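Local coordinates for periplasmic binding protein/LacI transcriptional regulator (Brachyspira murdochii, PDB 4KQC) that probably binds a carbohydrate, as a periplasmic solute-binding protein of the kind that serves ABC transporters, at residues A[140-145]-A[238-243]; A[167-172]-A[177-182]; A[88-93]-A[281-286]; A[25-30]-A[35-40]. All coordinates share one frame; numbering follows the deposited sequence. Where two conformers were deposited one is given.

Contact 1 (A[140-145]-A[238-243]); sequences KAKIAV and DAQDGG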
loop_
_atom_site.group_PDB
_atom_site.type_symbol
_atom_site.label_atom_id
_atom_site.label_comp_id
_atom_site.label_asym_id
_atom_site.label_seq_id
_atom_site.Cartn_x
_atom_site.Cartn_y
_atom_site.Cartn_z
ATOM N N LYS A 140 10.353 17.054 -22.362
ATOM C CA LYS A 140 9.670 17.172 -21.070
ATOM C C LYS A 140 10.453 16.460 -19.990
ATOM O O LYS A 140 11.085 15.412 -20.260
ATOM C CB LYS A 140 8.296 16.598 -21.176
ATOM C CG LYS A 140 7.391 17.348 -22.140
ATOM C CD LYS A 140 6.022 16.768 -22.162
ATOM C CE LYS A 140 5.175 17.587 -23.139
ATOM N NZ LYS A 140 3.753 17.266 -22.911
ATOM N N ALA A 141 10.437 16.996 -18.774
ATOM C CA ALA A 141 10.907 16.254 -17.595
ATOM C C ALA A 141 10.048 15.033 -17.377
ATOM O O ALA A 141 8.805 15.105 -17.380
ATOM C CB ALA A 141 10.830 17.117 -16.347
ATOM N N LYS A 142 10.685 13.911 -17.048
ATOM C CA LYS A 142 9.972 12.658 -16.839
ATOM C C LYS A 142 9.962 12.238 -15.380
ATOM O O LYS A 142 10.981 12.308 -14.722
ATOM C CB LYS A 142 10.620 11.549 -17.673
ATOM C CG LYS A 142 10.812 11.880 -19.146
ATOM C CD LYS A 142 9.479 12.216 -19.805
ATOM C CE LYS A 142 9.538 12.024 -21.311
ATOM N NZ LYS A 142 10.481 12.969 -21.960
ATOM N N ILE A 143 8.802 11.835 -14.907
ATOM C CA ILE A 143 8.637 11.200 -13.608
ATOM C C ILE A 143 7.997 9.812 -13.817
ATOM O O ILE A 143 6.933 9.689 -14.442
ATOM C CB ILE A 143 7.782 12.037 -12.670
ATOM C CG1 ILE A 143 8.444 13.426 -12.419
ATOM C CG2 ILE A 143 7.565 11.297 -11.362
ATOM C CD1 ILE A 143 7.925 14.570 -13.273
ATOM N N ALA A 144 8.668 8.777 -13.356
ATOM C CA ALA A 144 8.182 7.411 -13.522
ATOM C C ALA A 144 7.341 7.007 -12.339
ATOM O O ALA A 144 7.689 7.321 -11.169
ATOM C CB ALA A 144 9.356 6.492 -13.636
ATOM N N VAL A 145 6.239 6.340 -12.608
ATOM C CA VAL A 145 5.370 5.804 -11.560
ATOM C C VAL A 145 5.417 4.270 -11.722
ATOM O O VAL A 145 4.905 3.774 -12.698
ATOM C CB VAL A 145 3.951 6.339 -11.740
ATOM C CG1 VAL A 145 2.937 5.601 -10.823
ATOM C CG2 VAL A 145 3.923 7.863 -11.557
ATOM N N ASP A 238 22.447 10.927 -11.720
ATOM C CA ASP A 238 21.805 10.050 -12.708
ATOM C C ASP A 238 20.433 10.477 -13.132
ATOM O O ASP A 238 19.792 9.774 -13.897
ATOM C CB ASP A 238 21.760 8.581 -12.285
ATOM C CG ASP A 238 21.665 7.623 -13.489
ATOM O OD1 ASP A 238 22.254 7.915 -14.567
ATOM O OD2 ASP A 238 21.072 6.534 -13.369
ATOM N N ALA A 239 20.009 11.649 -12.705
ATOM C CA ALA A 239 18.736 12.207 -13.159
ATOM C C ALA A 239 18.867 12.821 -14.525
ATOM O O ALA A 239 19.956 13.119 -14.996
ATOM C CB ALA A 239 18.188 13.200 -12.168
ATOM N N GLN A 240 17.725 12.999 -15.170
ATOM C CA GLN A 240 17.600 13.504 -16.493
ATOM C C GLN A 240 18.329 14.846 -16.749
ATOM O O GLN A 240 18.865 15.069 -17.844
ATOM C CB GLN A 240 16.086 13.587 -16.753
ATOM C CG GLN A 240 15.679 13.718 -18.152
ATOM C CD GLN A 240 14.199 13.915 -18.292
ATOM O OE1 GLN A 240 13.454 13.831 -17.322
ATOM N NE2 GLN A 240 13.777 14.292 -19.479
ATOM N N ASP A 241 18.364 15.709 -15.731
ATOM C CA ASP A 241 19.072 16.981 -15.742
ATOM C C ASP A 241 20.509 16.912 -15.181
ATOM O O ASP A 241 21.126 17.950 -14.964
ATOM C CB ASP A 241 18.302 18.074 -15.016
ATOM C CG ASP A 241 18.034 17.754 -13.552
ATOM O OD1 ASP A 241 18.507 16.707 -13.008
ATOM O OD2 ASP A 241 17.330 18.562 -12.903
ATOM N N GLY A 242 21.043 15.700 -15.005
ATOM C CA GLY A 242 22.325 15.487 -14.314
ATOM C C GLY A 242 22.415 15.723 -12.828
ATOM O O GLY A 242 23.506 15.639 -12.229
ATOM N N GLY A 243 21.287 16.048 -12.197
ATOM C CA GLY A 243 21.211 16.060 -10.738
ATOM C C GLY A 243 20.934 14.665 -10.213
ATOM O O GLY A 243 21.214 13.657 -10.905
#
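The carboxamide of Gln240 meets the backbone of Lys140 and Lys142 with both of its polar atoms. OE1 accepts the N-H of Lys142, with Lys142 N to Gln240 OE1 at 2.8 Å, the donor in the carbonyl plane on a lone pair. On the other side of the same amide, NE2 donates an N-H to the carbonyl of Lys140, with Gln240 NE2 to Lys140 O at 3.0 Å and an N-H...O angle of 163°, the acceptor close to the amide plane. Both bonds are nearly straight, and together they fix the rotation of the amide. With CG anti to the backbone N (chi1 -164°) and the chain extended beyond it, Gln240 reaches across from its turn at full length.

In the conformer given, one of two, Lys142 bends back at chi2 and chi4 to put NZ 3.0 Å from Lys140 O, on the opposite face of the carbonyl plane from NE2. Beside these bonds Lys142 CB lies 3.7 Å from Gln240 OE1, a carbon against the amide oxygen.

Gln240 sits in a type I turn from Ala239 to Gly242, overlapped by an Asx turn in which Asp241 OD1 accepts from Gly243 N. The other carboxylate oxygen of Asp241 forms a salt bridge with Arg131. With an alanine here instead of Gln240, Lys142 N would probably lose its acceptor and Lys140 O one donor, and the turn its two-bond link to the strand. The pairing thus imitates a strand neighbour: a side-chain amide serves the backbone where strand 141-146 begins, joining it to the loop ahead of strand 246-250.

Contact 2 (A[167-172]-A[177-182]); sequences ELADGD and GKYALQ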
loop_
_atom_site.group_PDB
_atom_site.type_symbol
_atom_site.label_atom_id
_atom_site.label_comp_id
_atom_site.label_asym_id
_atom_site.label_seq_id
_atom_site.Cartn_x
_atom_site.Cartn_y
_atom_site.Cartn_z
ATOM N N GLU A 167 -2.465 18.021 -10.997
ATOM C CA GLU A 167 -3.126 19.210 -10.475
ATOM C C GLU A 167 -2.072 20.256 -10.081
ATOM O O GLU A 167 -2.183 21.447 -10.421
ATOM C CB GLU A 167 -4.055 18.815 -9.307
ATOM C CG GLU A 167 -4.670 19.981 -8.572
ATOM C CD GLU A 167 -5.420 19.624 -7.287
ATOM O OE1 GLU A 167 -5.271 18.512 -6.737
ATOM O OE2 GLU A 167 -6.171 20.510 -6.824
ATOM N N LEU A 168 -1.047 19.822 -9.357
ATOM C CA LEU A 168 -0.062 20.800 -8.885
ATOM C C LEU A 168 0.762 21.356 -10.055
ATOM O O LEU A 168 1.000 22.540 -10.151
ATOM C CB LEU A 168 0.884 20.169 -7.852
ATOM C CG LEU A 168 0.215 19.686 -6.547
ATOM C CD1 LEU A 168 1.162 18.862 -5.724
ATOM C CD2 LEU A 168 -0.321 20.864 -5.756
ATOM N N ALA A 169 1.240 20.467 -10.922
ATOM C CA ALA A 169 2.150 20.813 -11.987
ATOM C C ALA A 169 1.394 21.604 -13.099
ATOM O O ALA A 169 1.968 22.483 -13.759
ATOM C CB ALA A 169 2.819 19.552 -12.557
ATOM N N ASP A 170 0.108 21.328 -13.309
ATOM C CA ASP A 170 -0.625 22.147 -14.326
ATOM C C ASP A 170 -0.997 23.483 -13.740
ATOM O O ASP A 170 -1.230 24.442 -14.486
ATOM C CB ASP A 170 -1.906 21.503 -14.798
ATOM C CG ASP A 170 -1.668 20.247 -15.627
ATOM O OD1 ASP A 170 -0.505 19.912 -15.951
ATOM O OD2 ASP A 170 -2.706 19.572 -15.966
ATOM N N GLY A 171 -1.145 23.512 -12.420
ATOM C CA GLY A 171 -1.599 24.709 -11.722
ATOM C C GLY A 171 -0.536 25.790 -11.648
ATOM O O GLY A 171 -0.841 26.994 -11.474
ATOM N N ASP A 172 0.705 25.361 -11.727
ATOM C CA ASP A 172 1.874 26.233 -11.637
ATOM C C ASP A 172 2.281 26.497 -13.050
ATOM O O ASP A 172 2.702 25.609 -13.732
ATOM C CB ASP A 172 2.982 25.484 -10.899
ATOM C CG ASP A 172 4.239 26.269 -10.700
ATOM O OD1 ASP A 172 4.489 27.253 -11.427
ATOM O OD2 ASP A 172 5.060 25.863 -9.781
ATOM N N GLY A 177 2.950 21.925 -18.876
ATOM C CA GLY A 177 3.452 21.599 -20.179
ATOM C C GLY A 177 4.878 21.058 -20.292
ATOM O O GLY A 177 5.329 20.724 -21.378
ATOM N N LYS A 178 5.617 20.990 -19.186
ATOM C CA LYS A 178 7.033 20.654 -19.243
ATOM C C LYS A 178 7.324 19.303 -18.639
ATOM O O LYS A 178 8.467 19.018 -18.398
ATOM C CB LYS A 178 7.844 21.685 -18.467
ATOM C CG LYS A 178 7.814 23.092 -19.058
ATOM C CD LYS A 178 8.540 24.090 -18.172
ATOM C CE LYS A 178 8.575 25.434 -18.824
ATOM N NZ LYS A 178 9.259 26.369 -17.860
ATOM N N TYR A 179 6.303 18.513 -18.348
ATOM C CA TYR A 179 6.513 17.280 -17.630
ATOM C C TYR A 179 5.690 16.196 -18.250
ATOM O O TYR A 179 4.625 16.434 -18.884
ATOM C CB TYR A 179 6.195 17.435 -16.128
ATOM C CG TYR A 179 4.720 17.481 -15.869
ATOM C CD1 TYR A 179 4.013 18.683 -15.968
ATOM C CD2 TYR A 179 4.004 16.354 -15.564
ATOM C CE1 TYR A 179 2.629 18.735 -15.835
ATOM C CE2 TYR A 179 2.625 16.402 -15.380
ATOM C CZ TYR A 179 1.948 17.578 -15.508
ATOM O OH TYR A 179 0.592 17.644 -15.378
ATOM N N ALA A 180 6.122 14.950 -18.064
ATOM C CA ALA A 180 5.317 13.759 -18.419
ATOM C C ALA A 180 5.455 12.674 -17.370
ATOM O O ALA A 180 6.557 12.398 -16.909
ATOM C CB ALA A 180 5.782 13.189 -19.733
ATOM N N LEU A 181 4.345 12.088 -16.978
ATOM C CA LEU A 181 4.341 11.034 -16.012
ATOM C C LEU A 181 4.349 9.718 -16.824
ATOM O O LEU A 181 3.551 9.564 -17.761
ATOM C CB LEU A 181 3.106 11.110 -15.121
ATOM C CG LEU A 181 2.960 12.366 -14.270
ATOM C CD1 LEU A 181 1.590 12.502 -13.601
ATOM C CD2 LEU A 181 4.074 12.398 -13.260
ATOM N N GLN A 182 5.230 8.798 -16.497
ATOM C CA GLN A 182 5.357 7.543 -17.193
ATOM C C GLN A 182 4.886 6.451 -16.229
ATOM O O GLN A 182 5.586 6.149 -15.287
ATOM C CB GLN A 182 6.801 7.327 -17.571
ATOM C CG GLN A 182 7.311 8.413 -18.466
ATOM C CD GLN A 182 8.753 8.159 -18.863
ATOM O OE1 GLN A 182 9.559 7.681 -18.055
ATOM N NE2 GLN A 182 9.081 8.470 -20.114
HETATM O O HOH W 1 0.688 20.277 -18.172
#
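Asp170 OD1 is gripped twice. The hydroxyl of Tyr179 donates to it, with Tyr179 OH to Asp170 OD1 at 2.6 Å, and a water donates as well, 2.5 Å from the same OD1, which is doubtfully short. That water accepts from the backbone of Gly177, its oxygen 2.9 Å from Gly177 N, and so bridges the helix end to the loop just before strand 179-184. The tyrosine hydroxyl does not come in the plane of the carboxylate but from above it, 44° out. Seen from the ring, OD1 sits at the edge, in the ring plane, while carboxylate and ring are turned 43° against each other.

These residues close a right-handed beta-alpha-beta unit: strand 141-146 leads into helix 152-171, and the chain then turns back into strand 179-184, which lies parallel to the first at the margin of its sheet. Tyr179 opens that last strand and reaches up to the last turn of the helix.

The ring is also held from one face. Ala169 CB makes a CH-pi contact over it, 3.8 Å from the centroid and offset toward the rim, its nearest ring atom being Tyr179 CE1 at 3.4 Å. The chi1 of 75° places Tyr179 CG between the backbone N and the carbonyl carbon, and from there the ring extends beneath the methyl to bring OH to the aspartate. Thr166, earlier on the same helix, touches the tyrosine too, and Phe125 of helix 113-133 packs on Ala169. Gly177 has a positive phi, at which a side chain would be jammed against the preceding carbonyl oxygen.

Contact 3 (A[88-93]-A[281-286]); sequences PLIGFD and VTLAYK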
loop_
_atom_site.group_PDB
_atom_site.type_symbol
_atom_site.label_atom_id
_atom_site.label_comp_id
_atom_site.label_asym_id
_atom_site.label_seq_id
_atom_site.Cartn_x
_atom_site.Cartn_y
_atom_site.Cartn_z
ATOM N N PRO A 88 -22.407 -11.051 8.926
ATOM C CA PRO A 88 -21.877 -9.742 8.629
ATOM C C PRO A 88 -20.431 -9.812 8.163
ATOM O O PRO A 88 -19.607 -10.485 8.775
ATOM C CB PRO A 88 -21.966 -9.017 9.957
ATOM C CG PRO A 88 -23.033 -9.721 10.720
ATOM C CD PRO A 88 -23.044 -11.117 10.251
ATOM N N LEU A 89 -20.161 -9.109 7.069
ATOM C CA LEU A 89 -18.865 -9.130 6.395
ATOM C C LEU A 89 -18.262 -7.715 6.375
ATOM O O LEU A 89 -18.887 -6.803 5.867
ATOM C CB LEU A 89 -19.007 -9.700 4.964
ATOM C CG LEU A 89 -17.747 -9.784 4.153
ATOM C CD1 LEU A 89 -16.653 -10.690 4.774
ATOM C CD2 LEU A 89 -18.101 -10.200 2.731
ATOM N N ILE A 90 -17.034 -7.629 6.855
ATOM C CA ILE A 90 -16.255 -6.382 6.911
ATOM C C ILE A 90 -15.027 -6.607 6.082
ATOM O O ILE A 90 -14.349 -7.644 6.244
ATOM C CB ILE A 90 -15.844 -6.091 8.369
ATOM C CG1 ILE A 90 -17.064 -5.903 9.286
ATOM C CG2 ILE A 90 -14.860 -4.926 8.523
ATOM C CD1 ILE A 90 -18.051 -4.886 8.797
ATOM N N GLY A 91 -14.674 -5.667 5.218
ATOM C CA GLY A 91 -13.334 -5.706 4.612
ATOM C C GLY A 91 -12.309 -4.969 5.490
ATOM O O GLY A 91 -12.642 -3.995 6.238
ATOM N N PHE A 92 -11.053 -5.336 5.351
ATOM C CA PHE A 92 -9.998 -4.560 5.931
ATOM C C PHE A 92 -8.746 -4.567 5.101
ATOM O O PHE A 92 -8.549 -5.442 4.284
ATOM C CB PHE A 92 -9.785 -4.882 7.415
ATOM C CG PHE A 92 -9.093 -6.174 7.696
ATOM C CD1 PHE A 92 -9.717 -7.341 7.413
ATOM C CD2 PHE A 92 -7.842 -6.217 8.283
ATOM C CE1 PHE A 92 -9.133 -8.545 7.702
ATOM C CE2 PHE A 92 -7.233 -7.416 8.581
ATOM C CZ PHE A 92 -7.883 -8.609 8.276
ATOM N N ASP A 93 -7.886 -3.559 5.294
ATOM C CA ASP A 93 -6.746 -3.385 4.361
ATOM C C ASP A 93 -7.331 -3.295 2.911
ATOM O O ASP A 93 -8.367 -2.637 2.720
ATOM C CB ASP A 93 -5.721 -4.531 4.550
ATOM C CG ASP A 93 -4.418 -4.260 3.881
ATOM O OD1 ASP A 93 -3.669 -3.380 4.408
ATOM O OD2 ASP A 93 -4.157 -4.860 2.838
ATOM N N VAL A 281 -11.776 -5.250 13.630
ATOM C CA VAL A 281 -12.492 -6.016 14.622
ATOM C C VAL A 281 -13.594 -5.164 15.212
ATOM O O VAL A 281 -14.649 -5.730 15.514
ATOM C CB VAL A 281 -11.546 -6.599 15.661
ATOM C CG1 VAL A 281 -12.321 -7.130 16.876
ATOM C CG2 VAL A 281 -10.708 -7.665 15.006
ATOM N N THR A 282 -13.341 -3.881 15.494
ATOM C CA THR A 282 -14.399 -3.015 15.964
ATOM C C THR A 282 -15.624 -3.003 15.059
ATOM O O THR A 282 -16.727 -3.106 15.543
ATOM C CB THR A 282 -13.858 -1.580 16.183
ATOM O OG1 THR A 282 -12.811 -1.645 17.160
ATOM C CG2 THR A 282 -14.946 -0.635 16.732
ATOM N N LEU A 283 -15.426 -2.794 13.777
ATOM C CA LEU A 283 -16.509 -2.786 12.804
ATOM C C LEU A 283 -17.225 -4.138 12.853
ATOM O O LEU A 283 -18.448 -4.209 12.797
ATOM C CB LEU A 283 -15.966 -2.529 11.391
ATOM C CG LEU A 283 -15.527 -1.115 11.053
ATOM C CD1 LEU A 283 -14.856 -1.040 9.675
ATOM C CD2 LEU A 283 -16.751 -0.261 11.126
ATOM N N ALA A 284 -16.450 -5.211 12.899
ATOM C CA ALA A 284 -17.057 -6.531 12.855
ATOM C C ALA A 284 -17.914 -6.821 14.068
ATOM O O ALA A 284 -19.036 -7.353 13.936
ATOM C CB ALA A 284 -16.007 -7.563 12.667
ATOM N N TYR A 285 -17.414 -6.420 15.214
ATOM C CA TYR A 285 -18.117 -6.536 16.455
ATOM C C TYR A 285 -19.395 -5.751 16.405
ATOM O O TYR A 285 -20.480 -6.286 16.780
ATOM C CB TYR A 285 -17.206 -6.157 17.618
ATOM C CG TYR A 285 -17.957 -6.208 18.923
ATOM C CD1 TYR A 285 -18.170 -7.411 19.516
ATOM C CD2 TYR A 285 -18.424 -5.061 19.524
ATOM C CE1 TYR A 285 -18.855 -7.529 20.703
ATOM C CE2 TYR A 285 -19.132 -5.147 20.728
ATOM C CZ TYR A 285 -19.343 -6.401 21.285
ATOM O OH TYR A 285 -20.028 -6.606 22.480
ATOM N N LYS A 286 -19.314 -4.492 16.007
ATOM C CA LYS A 286 -20.540 -3.637 15.941
ATOM C C LYS A 286 -21.554 -4.218 14.987
ATOM O O LYS A 286 -22.779 -4.287 15.294
ATOM C CB LYS A 286 -20.190 -2.202 15.520
ATOM C CG LYS A 286 -19.374 -1.455 16.581
ATOM C CD LYS A 286 -19.034 -0.056 16.099
ATOM C CE LYS A 286 -18.545 0.768 17.275
ATOM N NZ LYS A 286 -17.901 2.041 16.878
#
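Ile90 on the strand and the Leu283-Ala284 step of the helix make up this contact, which is van der Waals throughout, carbon against carbon and against the helix backbone. CG1 of the isoleucine rests on Ala284, while CG2 and CD1 both lean on Leu283. CG1 lies 3.6 Å from Ala284 CA and 3.9 Å from Ala284 CB, resting against the helix backbone as much as on the methyl. CG2 meets Leu283 CB at 3.9 Å and, a little farther off, the branch methyl CD1 at 4.1 Å. Ile90 CD1 lies against Leu283 too, 4.1 Å from Leu283 CB and equally near the Leu283 carbonyl oxygen. A chi1 of -61° sets CG1 beside the backbone N and CG2 anti to it, which lets the side chain touch both neighbouring helix residues. The side chains of Ile90 and Leu283 cross at about a right angle.

Strand 89-92 lies within the parallel sheet of one lobe of the periplasmic binding protein fold, between strands 66-68 and 105-110, and helix 273-288 packs on one face of that sheet. The two elements are far apart in sequence, so the helix comes back to this sheet from late in the chain.

A glycine in place of Ile90 would probably open a gap beneath Leu283 and Ala284 and leave the helix less firmly seated on this strand.

Other residues widen the same interface. Ala284 also touches Ile7 of strand 6-10, and Leu283 reaches Val293 in the loop beyond the helix. From the strand, Phe92 packs on Ile276 and Ala280, one to two turns earlier on the helix, while Pro88 meets Ala287 near its end.

Contact 4 (A[25-30]-A[35-40]); sequences GAEAAA and VKISFV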
loop_
_atom_site.group_PDB
_atom_site.type_symbol
_atom_site.label_atom_id
_atom_site.label_comp_id
_atom_site.label_asym_id
_atom_site.label_seq_id
_atom_site.Cartn_x
_atom_site.Cartn_y
_atom_site.Cartn_z
ATOM N N GLY A 25 -3.387 -5.176 16.708
ATOM C CA GLY A 25 -4.507 -4.265 16.732
ATOM C C GLY A 25 -5.829 -5.006 16.853
ATOM O O GLY A 25 -6.705 -4.710 17.680
ATOM N N ALA A 26 -5.940 -6.061 16.047
ATOM C CA ALA A 26 -7.110 -6.919 16.075
ATOM C C ALA A 26 -7.337 -7.592 17.416
ATOM O O ALA A 26 -8.449 -7.612 17.916
ATOM C CB ALA A 26 -6.996 -7.999 14.979
ATOM N N GLU A 27 -6.289 -8.176 17.991
ATOM C CA GLU A 27 -6.395 -8.833 19.300
ATOM C C GLU A 27 -6.769 -7.822 20.385
ATOM O O GLU A 27 -7.570 -8.126 21.244
ATOM C CB GLU A 27 -5.114 -9.565 19.626
ATOM C CG GLU A 27 -4.822 -10.767 18.682
ATOM C CD GLU A 27 -5.755 -11.968 18.764
ATOM O OE1 GLU A 27 -6.660 -11.989 19.619
ATOM O OE2 GLU A 27 -5.562 -12.950 17.977
ATOM N N ALA A 28 -6.238 -6.607 20.286
ATOM C CA ALA A 28 -6.610 -5.581 21.238
ATOM C C ALA A 28 -8.083 -5.244 21.220
ATOM O O ALA A 28 -8.710 -5.189 22.288
ATOM C CB ALA A 28 -5.779 -4.317 21.107
ATOM N N ALA A 29 -8.628 -4.989 20.032
ATOM C CA ALA A 29 -10.040 -4.702 19.876
ATOM C C ALA A 29 -10.818 -5.905 20.303
ATOM O O ALA A 29 -11.911 -5.750 20.881
ATOM C CB ALA A 29 -10.387 -4.350 18.430
ATOM N N ALA A 30 -10.336 -7.119 20.031
ATOM C CA ALA A 30 -11.122 -8.291 20.393
ATOM C C ALA A 30 -11.257 -8.362 21.929
ATOM O O ALA A 30 -12.364 -8.542 22.492
ATOM C CB ALA A 30 -10.487 -9.559 19.855
ATOM N N VAL A 35 -14.651 -10.484 22.770
ATOM C CA VAL A 35 -14.877 -11.441 21.690
ATOM C C VAL A 35 -13.577 -12.183 21.401
ATOM O O VAL A 35 -12.499 -11.606 21.456
ATOM C CB VAL A 35 -15.499 -10.730 20.475
ATOM C CG1 VAL A 35 -14.615 -9.630 19.915
ATOM C CG2 VAL A 35 -15.763 -11.748 19.357
ATOM N N LYS A 36 -13.688 -13.483 21.116
ATOM C CA LYS A 36 -12.593 -14.277 20.637
ATOM C C LYS A 36 -12.503 -14.133 19.122
ATOM O O LYS A 36 -13.535 -14.085 18.433
ATOM C CB LYS A 36 -12.803 -15.772 20.965
ATOM C CG LYS A 36 -12.834 -16.043 22.464
ATOM C CD LYS A 36 -11.448 -16.324 23.018
ATOM C CE LYS A 36 -11.404 -16.042 24.507
ATOM N NZ LYS A 36 -10.270 -16.723 25.168
ATOM N N ILE A 37 -11.283 -14.005 18.608
ATOM C CA ILE A 37 -11.065 -14.012 17.180
ATOM C C ILE A 37 -10.135 -15.134 16.737
ATOM O O ILE A 37 -9.296 -15.620 17.507
ATOM C CB ILE A 37 -10.495 -12.668 16.651
ATOM C CG1 ILE A 37 -9.081 -12.380 17.176
ATOM C CG2 ILE A 37 -11.501 -11.540 16.881
ATOM C CD1 ILE A 37 -8.425 -11.166 16.523
ATOM N N SER A 38 -10.318 -15.567 15.503
ATOM C CA SER A 38 -9.335 -16.282 14.748
ATOM C C SER A 38 -8.546 -15.265 13.930
ATOM O O SER A 38 -9.051 -14.171 13.627
ATOM C CB SER A 38 -10.038 -17.351 13.867
ATOM O OG SER A 38 -10.710 -16.702 12.768
ATOM N N PHE A 39 -7.278 -15.490 13.664
ATOM C CA PHE A 39 -6.539 -14.559 12.802
ATOM C C PHE A 39 -5.717 -15.424 11.872
ATOM O O PHE A 39 -4.686 -15.917 12.269
ATOM C CB PHE A 39 -5.663 -13.580 13.604
ATOM C CG PHE A 39 -5.155 -12.399 12.774
ATOM C CD1 PHE A 39 -4.008 -12.500 11.984
ATOM C CD2 PHE A 39 -5.811 -11.186 12.837
ATOM C CE1 PHE A 39 -3.549 -11.408 11.262
ATOM C CE2 PHE A 39 -5.408 -10.095 12.065
ATOM C CZ PHE A 39 -4.250 -10.199 11.282
ATOM N N VAL A 40 -6.252 -15.706 10.693
ATOM C CA VAL A 40 -5.757 -16.777 9.866
ATOM C C VAL A 40 -5.418 -16.276 8.474
ATOM O O VAL A 40 -6.238 -15.592 7.823
ATOM C CB VAL A 40 -6.760 -17.975 9.721
ATOM C CG1 VAL A 40 -6.969 -18.588 11.067
ATOM C CG2 VAL A 40 -8.101 -17.607 9.079
HETATM O O HOH W 2 -8.916 -13.777 20.441
HETATM O O HOH W 3 -6.686 -15.137 18.215
#
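The CB of Ile37 points toward the helix. From it, CG2 branches to Ala30 and lies 3.7 Å from Ala30 CB. CG1, turned by a chi1 of 66° between the backbone N and the carbonyl carbon, runs under the carboxylate of Glu27, 3.5 Å from Glu27 OE1. At the tip, Ile37 CD1 meets both Glu27 CD and Ala26 CB, the latter at 3.8 Å.

Ala26 CB also reaches the Phe39 ring obliquely, nearest CE2 at 3.9 Å. At the other end, Val35 N donates to Ala30 O at 3.0 Å in an almost straight bond (177°), tying the helix to the approach to strand 36-40. Helix and strand segments run nearly antiparallel, at 164°, as the second half of the beta-alpha-beta unit formed by strand 6-10, helix 18-33 and strand 36-40.

Glu27, bent at chi2, folds over Ile37 and works through two waters: one links OE1 to Ile37 N, the other OE2 to Ile37 O. The small alanines probably let the strand segment lie close, 8.4 Å between axes, while the carboxylate and its waters serve the N and O of Ile37 on this outermost strand.

The four contacts fall into two pairs, one on each lobe of the two-lobed periplasmic binding protein fold. Contacts 3 and 4, with centres about 11 Å apart, share the parallel sheet that holds strands 36-40 and 89-92; helices 18-33 and 273-288 meet there through Val281. Contacts 1 and 2, about 13 Å apart, share the other sheet, where strands 141-146 and 179-184 are neighbours. Between lobes the centres lie about 40 to 46 Å apart. Contact 4 closes first along the chain; contact 3 then encloses contact 1, which encloses contact 2. The chain thus leaves the first lobe, builds the second and returns; strand 301-303 later rejoins the second, so both lobes comprise separate stretches.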